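Local coordinates for protein N-acetylmuramoyl-L-alanine amidase (Mycobacteroides abscessus, PDB 7AGL) that probably cleaves the amide bond between N-acetylmuramic acid and L-alanine in peptidoglycan, as a zinc-dependent cell-wall amidase, at residues Ile87-Ala101 with Leu167-Leu179. Residues are numbered along the deposited sequence; the frame is centred on the assembly and turned at random.
Sequences IDKRAEIENSYNPDA and LAGLNLAQHPKVL
Lys177 NZ is gripped from three sides: by Glu94 OE1 at 2.7 Å in a salt bridge, by Gly169 O at 2.8 Å, and by a water. Fully extended, with CG anti to the backbone N (chi1 178°), the lysine reaches from strand 177-184 to helix 87-96 and meets the Glu94 side chain at about a right angle. NZ sits on the syn lone pair of OE1, while the water bridges NZ and OE2, so both carboxylate oxygens are engaged; this buried charge pair probably keeps Glu94 ionised. Farther along the helix, the Asn95 amide clasps the loop after helix 168-171 with both of its ends. Asn95 ND2 donates to Leu172 O (3.1 Å), which lies in the amide plane, and Asn95 OD1 accepts a bond from Gln174 N (3.0 Å, 161° at the hydrogen) that arrives from above its carbonyl plane. OD1 also receives a weak bond from His175 ND1 near the ring plane. At the far side of that imidazole, NE2 makes another weak bond, to Asn98 OD1; together these would limit the ring's rotation, and if both nitrogens donate the imidazole would be cationic. Pro99 CD lies over one face of the His175 ring, 3.7 Å from the centroid, in a CH-pi contact. Toward the helix start the contact turns apolar: Ala91 CB meets Leu172 CB at 3.6 Å, Leu172 CD1 rests against CA and CB of Asp88, and Ile87 CD1 touches Ala168 CB. Beyond the pairing, Glu94 packs on Val11 and Val102, and Arg90 pairs with Asp13 and donates from NH2 to the backbone O of the zinc ligand His16. Helix 87-96 thus packs on a face of the central mixed sheet, its exit leading into strand 101-108, the parallel neighbour of strand 177-184, the alpha/beta layering of amidase domains related to zinc exopeptidases.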
ATOM      1  N   ILE A  87       5.798   5.089  10.689  1.00 20.31           N
ATOM      2  CA  ILE A  87       4.485   4.589  10.268  1.00 19.61           C
ATOM      3  C   ILE A  87       3.349   5.353  10.942  1.00 21.51           C
ATOM      4  O   ILE A  87       2.288   5.544  10.330  1.00 20.61           O
ATOM      5  CB  ILE A  87       4.336   3.073  10.508  1.00 22.43           C
ATOM      6  CG1 ILE A  87       4.597   2.698  11.966  1.00 24.87           C
ATOM      7  CG2 ILE A  87       5.234   2.295   9.550  1.00 21.28           C
ATOM      8  CD1 ILE A  87       4.507   1.206  12.256  1.00 29.69           C
ATOM      9  N   ASP A  88       3.519   5.779  12.201  1.00 21.80           N
ATOM     10  CA  ASP A  88       2.424   6.534  12.820  1.00 24.08           C
ATOM     11  C   ASP A  88       2.318   7.928  12.211  1.00 23.26           C
ATOM     12  O   ASP A  88       1.211   8.403  11.917  1.00 24.16           O
ATOM     13  CB  ASP A  88       2.564   6.590  14.357  1.00 24.43           C
ATOM     14  CG  ASP A  88       3.847   7.263  14.859  1.00 23.47           C
ATOM     15  OD1 ASP A  88       4.895   7.231  14.167  1.00 25.24           O
ATOM     16  OD2 ASP A  88       3.814   7.809  16.010  1.00 25.93           O
ATOM     17  N   LYS A  89       3.463   8.571  11.963  1.00 22.01           N
ATOM     18  CA  LYS A  89       3.469   9.869  11.293  1.00 22.79           C
ATOM     19  C   LYS A  89       2.850   9.795   9.891  1.00 22.83           C
ATOM     20  O   LYS A  89       2.164  10.726   9.454  1.00 22.58           O
ATOM     21  CB  LYS A  89       4.904  10.385  11.209  1.00 24.72           C
ATOM     22  CG  LYS A  89       5.021  11.757  10.624  1.00 25.32           C
ATOM     23  CD  LYS A  89       4.296  12.728  11.515  1.00 42.74           C
ATOM     24  CE  LYS A  89       4.468  14.130  11.036  1.00 44.39           C
ATOM     25  NZ  LYS A  89       3.777  15.094  11.932  1.00 48.97           N
ATOM     26  N   ARG A  90       3.099   8.708   9.160  1.00 19.98           N
ATOM     27  CA  ARG A  90       2.490   8.581   7.839  1.00 19.12           C
ATOM     28  C   ARG A  90       0.970   8.570   7.930  1.00 19.45           C
ATOM     29  O   ARG A  90       0.286   9.174   7.100  1.00 21.90           O
ATOM     30  CB  ARG A  90       2.996   7.317   7.148  1.00 21.41           C
ATOM     31  CG  ARG A  90       4.442   7.451   6.703  1.00 18.23           C
ATOM     32  CD  ARG A  90       4.904   6.180   5.987  1.00 19.13           C
ATOM     33  NE  ARG A  90       6.340   6.249   5.751  1.00 20.08           N
ATOM     34  CZ  ARG A  90       6.974   5.811   4.662  1.00 21.71           C
ATOM     35  NH1 ARG A  90       6.317   5.238   3.656  1.00 21.19           N
ATOM     36  NH2 ARG A  90       8.296   5.960   4.586  1.00 23.13           N
ATOM     37  N   ALA A  91       0.419   7.841   8.902  1.00 21.98           N
ATOM     38  CA  ALA A  91      -1.033   7.854   9.070  1.00 22.44           C
ATOM     39  C   ALA A  91      -1.520   9.248   9.447  1.00 19.84           C
ATOM     40  O   ALA A  91      -2.585   9.683   8.987  1.00 24.06           O
ATOM     41  CB  ALA A  91      -1.454   6.830  10.124  1.00 25.13           C
ATOM     42  N   GLU A  92      -0.757   9.959  10.281  1.00 22.56           N
ATOM     43  CA  GLU A  92      -1.124  11.329  10.635  1.00 26.25           C
ATOM     44  C   GLU A  92      -1.130  12.218   9.399  1.00 24.32           C
ATOM     45  O   GLU A  92      -2.055  13.018   9.198  1.00 25.53           O
ATOM     46  CB  GLU A  92      -0.170  11.888  11.700  1.00 28.45           C
ATOM     47  CG  GLU A  92      -0.315  13.412  11.920  1.00 37.97           C
ATOM     48  CD  GLU A  92       0.729  14.034  12.869  1.00 48.89           C
ATOM     49  OE1 GLU A  92       1.686  13.351  13.292  1.00 49.05           O
ATOM     50  OE2 GLU A  92       0.574  15.227  13.202  1.00 49.36           O
ATOM     51  N   ILE A  93      -0.096  12.096   8.560  1.00 21.77           N
ATOM     52  CA  ILE A  93      -0.030  12.884   7.330  1.00 21.03           C
ATOM     53  C   ILE A  93      -1.226  12.567   6.442  1.00 19.58           C
ATOM     54  O   ILE A  93      -1.896  13.467   5.927  1.00 20.87           O
ATOM     55  CB  ILE A  93       1.302  12.635   6.592  1.00 20.73           C
ATOM     56  CG1 ILE A  93       2.500  13.236   7.359  1.00 24.14           C
ATOM     57  CG2 ILE A  93       1.226  13.186   5.167  1.00 23.85           C
ATOM     58  CD1 ILE A  93       3.820  12.628   6.918  1.00 20.92           C
ATOM     59  N   GLU A  94      -1.526  11.272   6.265  1.00 18.27           N
ATOM     60  CA  GLU A  94      -2.690  10.888   5.467  1.00 21.27           C
ATOM     61  C   GLU A  94      -3.958  11.529   6.005  1.00 22.07           C
ATOM     62  O   GLU A  94      -4.742  12.118   5.248  1.00 22.37           O
ATOM     63  CB  GLU A  94      -2.829   9.364   5.446  1.00 24.11           C
ATOM     64  CG  GLU A  94      -1.718   8.677   4.684  1.00 21.01           C
ATOM     65  CD  GLU A  94      -1.526   7.222   5.091  1.00 22.40           C
ATOM     66  OE1 GLU A  94      -2.286   6.724   5.957  1.00 20.57           O
ATOM     67  OE2 GLU A  94      -0.606   6.578   4.542  1.00 23.85           O
ATOM     68  N   ASN A  95      -4.186  11.407   7.315  1.00 20.27           N
ATOM     69  CA  ASN A  95      -5.424  11.916   7.896  1.00 23.36           C
ATOM     70  C   ASN A  95      -5.532  13.429   7.742  1.00 21.94           C
ATOM     71  O   ASN A  95      -6.640  13.958   7.596  1.00 25.68           O
ATOM     72  CB  ASN A  95      -5.512  11.508   9.369  1.00 25.18           C
ATOM     73  CG  ASN A  95      -5.745  10.020   9.541  1.00 24.75           C
ATOM     74  OD1 ASN A  95      -6.347   9.365   8.676  1.00 25.49           O
ATOM     75  ND2 ASN A  95      -5.264   9.470  10.654  1.00 21.24           N
ATOM     76  N   SER A  96      -4.396  14.137   7.721  1.00 20.98           N
ATOM     77  CA  SER A  96      -4.412  15.596   7.661  1.00 21.80           C
ATOM     78  C   SER A  96      -4.986  16.135   6.353  1.00 26.46           C
ATOM     79  O   SER A  96      -5.360  17.309   6.295  1.00 25.40           O
ATOM     80  CB  SER A  96      -2.996  16.152   7.875  1.00 24.65           C
ATOM     81  OG  SER A  96      -2.199  16.059   6.699  1.00 26.59           O
ATOM     82  N   TYR A  97      -5.089  15.314   5.314  1.00 24.02           N
ATOM     83  CA  TYR A  97      -5.626  15.770   4.034  1.00 23.68           C
ATOM     84  C   TYR A  97      -7.137  15.567   3.902  1.00 24.45           C
ATOM     85  O   TYR A  97      -7.691  15.875   2.842  1.00 26.55           O
ATOM     86  CB  TYR A  97      -4.916  15.058   2.878  1.00 20.78           C
ATOM     87  CG  TYR A  97      -3.501  15.535   2.640  1.00 20.41           C
ATOM     88  CD1 TYR A  97      -3.262  16.738   1.977  1.00 21.34           C
ATOM     89  CD2 TYR A  97      -2.400  14.789   3.071  1.00 20.06           C
ATOM     90  CE1 TYR A  97      -1.971  17.196   1.758  1.00 22.23           C
ATOM     91  CE2 TYR A  97      -1.100  15.230   2.832  1.00 21.07           C
ATOM     92  CZ  TYR A  97      -0.895  16.437   2.178  1.00 21.37           C
ATOM     93  OH  TYR A  97       0.391  16.898   1.943  1.00 22.82           O
ATOM     94  N   ASN A  98      -7.815  15.084   4.950  1.00 23.22           N
ATOM     95  CA  ASN A  98      -9.223  14.698   4.857  1.00 25.44           C
ATOM     96  C   ASN A  98      -9.526  13.920   3.571  1.00 26.65           C
ATOM     97  O   ASN A  98     -10.491  14.240   2.859  1.00 26.37           O
ATOM     98  CB  ASN A  98     -10.111  15.941   4.951  1.00 28.80           C
ATOM     99  CG  ASN A  98     -11.543  15.604   5.313  1.00 41.10           C
ATOM    100  OD1 ASN A  98     -11.824  14.524   5.830  1.00 44.02           O
ATOM    101  ND2 ASN A  98     -12.459  16.536   5.050  1.00 46.02           N
ATOM    102  N   PRO A  99      -8.761  12.880   3.253  1.00 23.22           N
ATOM    103  CA  PRO A  99      -8.923  12.219   1.954  1.00 25.92           C
ATOM    104  C   PRO A  99     -10.197  11.390   1.858  1.00 27.50           C
ATOM    105  O   PRO A  99     -10.747  10.890   2.843  1.00 26.32           O
ATOM    106  CB  PRO A  99      -7.689  11.319   1.869  1.00 20.93           C
ATOM    107  CG  PRO A  99      -7.404  10.964   3.297  1.00 23.48           C
ATOM    108  CD  PRO A  99      -7.732  12.214   4.077  1.00 25.99           C
ATOM    109  N   ASP A 100     -10.636  11.213   0.614  1.00 23.76           N
ATOM    110  CA  ASP A 100     -11.733  10.303   0.328  1.00 24.02           C
ATOM    111  C   ASP A 100     -11.272   8.849   0.323  1.00 22.78           C
ATOM    112  O   ASP A 100     -12.083   7.947   0.571  1.00 25.87           O
ATOM    113  CB  ASP A 100     -12.355  10.684  -1.015  1.00 25.05           C
ATOM    114  CG  ASP A 100     -12.949  12.083  -0.994  1.00 33.07           C
ATOM    115  OD1 ASP A 100     -13.969  12.274  -0.304  1.00 35.86           O
ATOM    116  OD2 ASP A 100     -12.392  13.000  -1.632  1.00 30.98           O
ATOM    117  N   ALA A 101      -9.986   8.613   0.045  1.00 22.69           N
ATOM    118  CA  ALA A 101      -9.400   7.273   0.003  1.00 22.04           C
ATOM    119  C   ALA A 101      -7.886   7.379   0.160  1.00 22.44           C
ATOM    120  O   ALA A 101      -7.273   8.356  -0.282  1.00 21.64           O
ATOM    121  CB  ALA A 101      -9.744   6.533  -1.297  1.00 25.15           C
ATOM    122  N   LEU A 167      -1.223  -3.972  11.956  1.00 23.04           N
ATOM    123  CA  LEU A 167      -0.596  -2.910  11.165  1.00 23.64           C
ATOM    124  C   LEU A 167      -1.038  -1.542  11.677  1.00 21.22           C
ATOM    125  O   LEU A 167      -2.195  -1.154  11.510  1.00 22.82           O
ATOM    126  CB  LEU A 167      -0.935  -3.073   9.685  1.00 23.03           C
ATOM    127  CG  LEU A 167      -0.420  -4.364   9.057  1.00 26.49           C
ATOM    128  CD1 LEU A 167      -0.622  -4.343   7.542  1.00 26.59           C
ATOM    129  CD2 LEU A 167       1.041  -4.562   9.426  1.00 26.95           C
ATOM    130  N   ALA A 168      -0.088  -0.797  12.255  1.00 22.88           N
ATOM    131  CA  ALA A 168      -0.373   0.551  12.752  1.00 22.01           C
ATOM    132  C   ALA A 168      -0.919   1.458  11.651  1.00 21.12           C
ATOM    133  O   ALA A 168      -1.817   2.270  11.895  1.00 22.35           O
ATOM    134  CB  ALA A 168       0.899   1.160  13.353  1.00 24.55           C
ATOM    135  N   GLY A 169      -0.405   1.330  10.421  1.00 19.01           N
ATOM    136  CA  GLY A 169      -0.883   2.210   9.364  1.00 19.71           C
ATOM    137  C   GLY A 169      -2.353   1.997   9.043  1.00 21.11           C
ATOM    138  O   GLY A 169      -3.036   2.916   8.575  1.00 23.14           O
ATOM    139  N   LEU A 170      -2.864   0.794   9.295  1.00 20.86           N
ATOM    140  CA  LEU A 170      -4.286   0.534   9.106  1.00 20.10           C
ATOM    141  C   LEU A 170      -5.082   0.894  10.353  1.00 21.17           C
ATOM    142  O   LEU A 170      -6.173   1.473  10.248  1.00 23.57           O
ATOM    143  CB  LEU A 170      -4.505  -0.940   8.755  1.00 19.93           C
ATOM    144  CG  LEU A 170      -3.782  -1.371   7.468  1.00 21.48           C
ATOM    145  CD1 LEU A 170      -4.164  -2.807   7.126  1.00 22.99           C
ATOM    146  CD2 LEU A 170      -4.097  -0.444   6.307  1.00 21.83           C
ATOM    147  N   ASN A 171      -4.557   0.540  11.530  1.00 19.78           N
ATOM    148  CA  ASN A 171      -5.245   0.818  12.785  1.00 20.59           C
ATOM    149  C   ASN A 171      -5.496   2.308  12.983  1.00 20.58           C
ATOM    150  O   ASN A 171      -6.497   2.692  13.608  1.00 23.93           O
ATOM    151  CB  ASN A 171      -4.423   0.283  13.960  1.00 23.08           C
ATOM    152  CG  ASN A 171      -4.216  -1.211  13.897  1.00 24.06           C
ATOM    153  OD1 ASN A 171      -4.965  -1.919  13.237  1.00 25.56           O
ATOM    154  ND2 ASN A 171      -3.203  -1.702  14.614  1.00 24.77           N
ATOM    155  N   LEU A 172      -4.583   3.159  12.514  1.00 21.64           N
ATOM    156  CA  LEU A 172      -4.643   4.593  12.787  1.00 19.94           C
ATOM    157  C   LEU A 172      -5.455   5.369  11.746  1.00 23.16           C
ATOM    158  O   LEU A 172      -5.581   6.595  11.863  1.00 23.05           O
ATOM    159  CB  LEU A 172      -3.210   5.165  12.855  1.00 19.51           C
ATOM    160  CG  LEU A 172      -2.388   4.637  14.034  1.00 21.16           C
ATOM    161  CD1 LEU A 172      -0.910   5.005  13.839  1.00 23.76           C
ATOM    162  CD2 LEU A 172      -2.916   5.193  15.365  1.00 22.79           C
ATOM    163  N   ALA A 173      -6.010   4.692  10.740  1.00 20.59           N
ATOM    164  CA  ALA A 173      -6.690   5.382   9.651  1.00 21.81           C
ATOM    165  C   ALA A 173      -8.015   5.985  10.112  1.00 23.86           C
ATOM    166  O   ALA A 173      -8.812   5.319  10.780  1.00 23.22           O
ATOM    167  CB  ALA A 173      -6.938   4.412   8.494  1.00 24.17           C
ATOM    168  N   GLN A 174      -8.249   7.254   9.752  1.00 22.63           N
ATOM    169  CA  GLN A 174      -9.535   7.913   9.973  1.00 22.65           C
ATOM    170  C   GLN A 174     -10.375   8.019   8.698  1.00 22.10           C
ATOM    171  O   GLN A 174     -11.467   8.608   8.728  1.00 25.44           O
ATOM    172  CB  GLN A 174      -9.305   9.309  10.582  1.00 22.37           C
ATOM    173  CG  GLN A 174      -8.559   9.264  11.915  1.00 23.02           C
ATOM    174  CD  GLN A 174      -9.355   8.539  12.993  1.00 27.53           C
ATOM    175  OE1 GLN A 174     -10.561   8.737  13.127  1.00 32.80           O
ATOM    176  NE2 GLN A 174      -8.686   7.677  13.740  1.00 29.32           N
ATOM    177  N   HIS A 175      -9.902   7.465   7.591  1.00 23.05           N
ATOM    178  CA  HIS A 175     -10.550   7.528   6.289  1.00 23.63           C
ATOM    179  C   HIS A 175     -10.373   6.172   5.630  1.00 22.66           C
ATOM    180  O   HIS A 175      -9.521   5.386   6.054  1.00 24.79           O
ATOM    181  CB  HIS A 175      -9.942   8.649   5.433  1.00 23.82           C
ATOM    182  CG  HIS A 175     -10.008   9.980   6.109  1.00 26.51           C
ATOM    183  ND1 HIS A 175      -9.031  10.420   6.978  1.00 24.79           N
ATOM    184  CD2 HIS A 175     -10.992  10.908   6.146  1.00 24.93           C
ATOM    185  CE1 HIS A 175      -9.385  11.593   7.479  1.00 22.18           C
ATOM    186  NE2 HIS A 175     -10.567  11.914   6.984  1.00 28.52           N
ATOM    187  N   PRO A 176     -11.174   5.854   4.608  1.00 22.44           N
ATOM    188  CA  PRO A 176     -11.053   4.526   3.991  1.00 21.34           C
ATOM    189  C   PRO A 176      -9.646   4.304   3.453  1.00 23.63           C
ATOM    190  O   PRO A 176      -9.082   5.148   2.742  1.00 23.06           O
ATOM    191  CB  PRO A 176     -12.101   4.554   2.870  1.00 22.17           C
ATOM    192  CG  PRO A 176     -13.097   5.571   3.315  1.00 24.42           C
ATOM    193  CD  PRO A 176     -12.266   6.631   3.989  1.00 28.16           C
ATOM    194  N   LYS A 177      -9.067   3.162   3.808  1.00 20.82           N
ATOM    195  CA  LYS A 177      -7.666   2.917   3.497  1.00 20.79           C
ATOM    196  C   LYS A 177      -7.453   1.431   3.260  1.00 21.44           C
ATOM    197  O   LYS A 177      -8.049   0.596   3.937  1.00 22.18           O
ATOM    198  CB  LYS A 177      -6.751   3.412   4.637  1.00 20.41           C
ATOM    199  CG  LYS A 177      -5.256   3.124   4.383  1.00 18.48           C
ATOM    200  CD  LYS A 177      -4.379   3.641   5.510  1.00 20.78           C
ATOM    201  CE  LYS A 177      -2.918   3.383   5.197  1.00 18.79           C
ATOM    202  NZ  LYS A 177      -2.021   4.061   6.208  1.00 21.39           N
ATOM    203  N   VAL A 178      -6.596   1.106   2.290  1.00 20.45           N
ATOM    204  CA  VAL A 178      -6.144  -0.261   2.092  1.00 21.04           C
ATOM    205  C   VAL A 178      -4.636  -0.236   1.916  1.00 22.78           C
ATOM    206  O   VAL A 178      -4.051   0.781   1.517  1.00 20.31           O
ATOM    207  CB  VAL A 178      -6.838  -0.949   0.880  1.00 21.36           C
ATOM    208  CG1 VAL A 178      -8.337  -1.081   1.133  1.00 23.29           C
ATOM    209  CG2 VAL A 178      -6.562  -0.183  -0.416  1.00 19.34           C
ATOM    210  N   LEU A 179      -4.000  -1.352   2.266  1.00 17.98           N
ATOM    211  CA  LEU A 179      -2.567  -1.550   2.050  1.00 21.00           C
ATOM    212  C   LEU A 179      -2.464  -2.699   1.067  1.00 21.64           C
ATOM    213  O   LEU A 179      -2.801  -3.842   1.410  1.00 21.63           O
ATOM    214  CB  LEU A 179      -1.829  -1.857   3.358  1.00 20.27           C
ATOM    215  CG  LEU A 179      -0.291  -1.937   3.314  1.00 20.67           C
ATOM    216  CD1 LEU A 179       0.275  -1.841   4.742  1.00 21.88           C
ATOM    217  CD2 LEU A 179       0.258  -3.200   2.621  1.00 23.52           C
TER
HETATM  218  O   HOH W   1       0.792   4.867   5.749  1.00 23.74           O
HETATM  219  O   HOH W   2      -7.082   7.237   6.505  1.00 28.23           O